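Local atomic coordinates of sulfur oxygenase/reductase (Halothiobacillus neapolitanus, PDB entry 6QPA), a protein that probably catalyses the oxygen-dependent oxidation and disproportionation of elemental sulfur at a mononuclear non-haem iron site. Residues A[10-15]-A[252-257]. Numbering follows the deposited sequence.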
loop_
_atom_site.group_PDB
_atom_site.type_symbol
_atom_site.label_atom_id
_atom_site.label_comp_id
_atom_site.label_asym_id
_atom_site.label_seq_id
_atom_site.Cartn_x
_atom_site.Cartn_y
_atom_site.Cartn_z
ATOM N N ILE A 10 29.983 -41.278 -30.493
ATOM C CA ILE A 10 29.125 -40.165 -30.108
ATOM C C ILE A 10 28.089 -40.696 -29.144
ATOM O O ILE A 10 27.155 -41.393 -29.549
ATOM C CB ILE A 10 28.461 -39.481 -31.308
ATOM C CG1 ILE A 10 29.547 -38.991 -32.263
ATOM C CG2 ILE A 10 27.592 -38.327 -30.799
ATOM C CD1 ILE A 10 29.018 -38.300 -33.544
ATOM N N ASN A 11 28.254 -40.364 -27.867
ATOM C CA ASN A 11 27.266 -40.696 -26.855
ATOM C C ASN A 11 26.135 -39.677 -26.955
ATOM O O ASN A 11 26.333 -38.491 -26.668
ATOM C CB ASN A 11 27.916 -40.689 -25.474
ATOM C CG ASN A 11 27.055 -41.332 -24.438
ATOM O OD1 ASN A 11 26.061 -40.759 -24.012
ATOM N ND2 ASN A 11 27.424 -42.545 -24.026
ATOM N N MET A 12 24.959 -40.133 -27.370
ATOM C CA MET A 12 23.799 -39.281 -27.610
ATOM C C MET A 12 22.790 -39.513 -26.500
ATOM O O MET A 12 22.390 -40.659 -26.253
ATOM C CB MET A 12 23.172 -39.585 -28.965
ATOM C CG MET A 12 24.112 -39.420 -30.139
ATOM S SD MET A 12 23.397 -40.184 -31.603
ATOM C CE MET A 12 24.552 -39.613 -32.845
ATOM N N ALA A 13 22.402 -38.432 -25.824
ATOM C CA ALA A 13 21.393 -38.464 -24.778
ATOM C C ALA A 13 20.533 -37.215 -24.878
ATOM O O ALA A 13 20.925 -36.217 -25.482
ATOM C CB ALA A 13 22.023 -38.533 -23.383
ATOM N N LYS A 14 19.349 -37.277 -24.281
ATOM C CA LYS A 14 18.496 -36.105 -24.106
ATOM C C LYS A 14 18.253 -35.933 -22.617
ATOM O O LYS A 14 17.835 -36.877 -21.940
ATOM C CB LYS A 14 17.196 -36.224 -24.896
ATOM C CG LYS A 14 17.425 -36.172 -26.409
ATOM C CD LYS A 14 16.124 -36.252 -27.175
ATOM C CE LYS A 14 16.350 -36.067 -28.670
ATOM N NZ LYS A 14 16.937 -34.710 -28.961
ATOM N N ILE A 15 18.573 -34.749 -22.102
ATOM C CA ILE A 15 18.587 -34.518 -20.675
ATOM C C ILE A 15 17.637 -33.381 -20.336
ATOM O O ILE A 15 17.316 -32.520 -21.169
ATOM C CB ILE A 15 20.011 -34.223 -20.164
ATOM C CG1 ILE A 15 20.491 -32.866 -20.685
ATOM C CG2 ILE A 15 20.972 -35.340 -20.634
ATOM C CD1 ILE A 15 21.846 -32.502 -20.228
ATOM N N GLN A 252 23.289 -43.898 -41.742
ATOM C CA GLN A 252 23.242 -42.554 -41.186
ATOM C C GLN A 252 24.564 -41.850 -41.410
ATOM O O GLN A 252 25.629 -42.406 -41.121
ATOM C CB GLN A 252 22.937 -42.573 -39.689
ATOM C CG GLN A 252 23.002 -41.186 -39.074
ATOM C CD GLN A 252 22.784 -41.228 -37.587
ATOM O OE1 GLN A 252 23.521 -41.895 -36.876
ATOM N NE2 GLN A 252 21.756 -40.535 -37.110
ATOM N N TYR A 253 24.494 -40.621 -41.906
ATOM C CA TYR A 253 25.634 -39.718 -41.931
ATOM C C TYR A 253 25.325 -38.506 -41.076
ATOM O O TYR A 253 24.235 -37.930 -41.191
ATOM C CB TYR A 253 25.958 -39.260 -43.356
ATOM C CG TYR A 253 26.601 -40.314 -44.246
ATOM C CD1 TYR A 253 25.839 -41.270 -44.889
ATOM C CD2 TYR A 253 27.976 -40.313 -44.471
ATOM C CE1 TYR A 253 26.432 -42.226 -45.724
ATOM C CE2 TYR A 253 28.584 -41.259 -45.307
ATOM C CZ TYR A 253 27.808 -42.213 -45.925
ATOM O OH TYR A 253 28.410 -43.127 -46.765
ATOM N N LEU A 254 26.283 -38.113 -40.236
ATOM C CA LEU A 254 26.213 -36.862 -39.492
ATOM C C LEU A 254 27.171 -35.872 -40.124
ATOM O O LEU A 254 28.374 -36.143 -40.215
ATOM C CB LEU A 254 26.570 -37.058 -38.027
ATOM C CG LEU A 254 25.595 -37.983 -37.325
ATOM C CD1 LEU A 254 25.922 -38.044 -35.829
ATOM C CD2 LEU A 254 24.193 -37.453 -37.561
ATOM N N VAL A 255 26.646 -34.727 -40.545
ATOM C CA VAL A 255 27.461 -33.682 -41.143
ATOM C C VAL A 255 27.737 -32.635 -40.068
ATOM O O VAL A 255 26.846 -31.876 -39.675
ATOM C CB VAL A 255 26.775 -33.086 -42.378
ATOM C CG1 VAL A 255 27.574 -31.886 -42.902
ATOM C CG2 VAL A 255 26.625 -34.174 -43.460
ATOM N N HIS A 256 28.985 -32.576 -39.613
ATOM C CA HIS A 256 29.406 -31.714 -38.508
ATOM C C HIS A 256 29.978 -30.428 -39.103
ATOM O O HIS A 256 30.936 -30.484 -39.874
ATOM C CB HIS A 256 30.431 -32.472 -37.661
ATOM C CG HIS A 256 31.155 -31.651 -36.634
ATOM N ND1 HIS A 256 31.118 -31.956 -35.291
ATOM C CD2 HIS A 256 32.017 -30.614 -36.757
ATOM C CE1 HIS A 256 31.886 -31.114 -34.625
ATOM N NE2 HIS A 256 32.451 -30.294 -35.494
ATOM N N ILE A 257 29.352 -29.287 -38.809
ATOM C CA ILE A 257 29.806 -28.002 -39.341
ATOM C C ILE A 257 29.975 -27.010 -38.201
ATOM O O ILE A 257 29.048 -26.791 -37.412
ATOM C CB ILE A 257 28.842 -27.424 -40.391
ATOM C CG1 ILE A 257 28.383 -28.516 -41.369
ATOM C CG2 ILE A 257 29.535 -26.286 -41.134
ATOM C CD1 ILE A 257 27.318 -28.057 -42.324
#
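Leu254 presents one methyl, CD1, to the ends of two side chains from strand 7-15, and both meetings are tip to tip. Met12 CE lies 3.6 Å from Leu254 CD1. Ile10 CD1 stands slightly farther from Leu254 CD1, at 3.9 Å. Ile10 and Met12, two residues apart, point from one face of their strand toward strand 251-259. The methionine spans the gap because its chain is extended beyond CG, with chi3 at 171°, which carries CE well clear of its own backbone. The backbones themselves stay far apart, the nearest CA atoms, of Ile10 and Leu254, being 10.4 Å from each other. Eight long antiparallel strands close into a barrel, as in the dimeric alpha-beta barrel clan to which the family belongs, and the contact crosses its interior. Phe119 and Met199, from strands between the two, each touch both Ile10 and Leu254, and Phe77 lies against Ile10 and Met12. The iron, held by His88, His92 and Glu116, lies about 9 Å from the side chain of Ile10, so the contact is near the metal site without being part of it. With methyl groups alone meeting here, the two strands are joined by van der Waals and hydrophobic contact, which imposes little directional constraint.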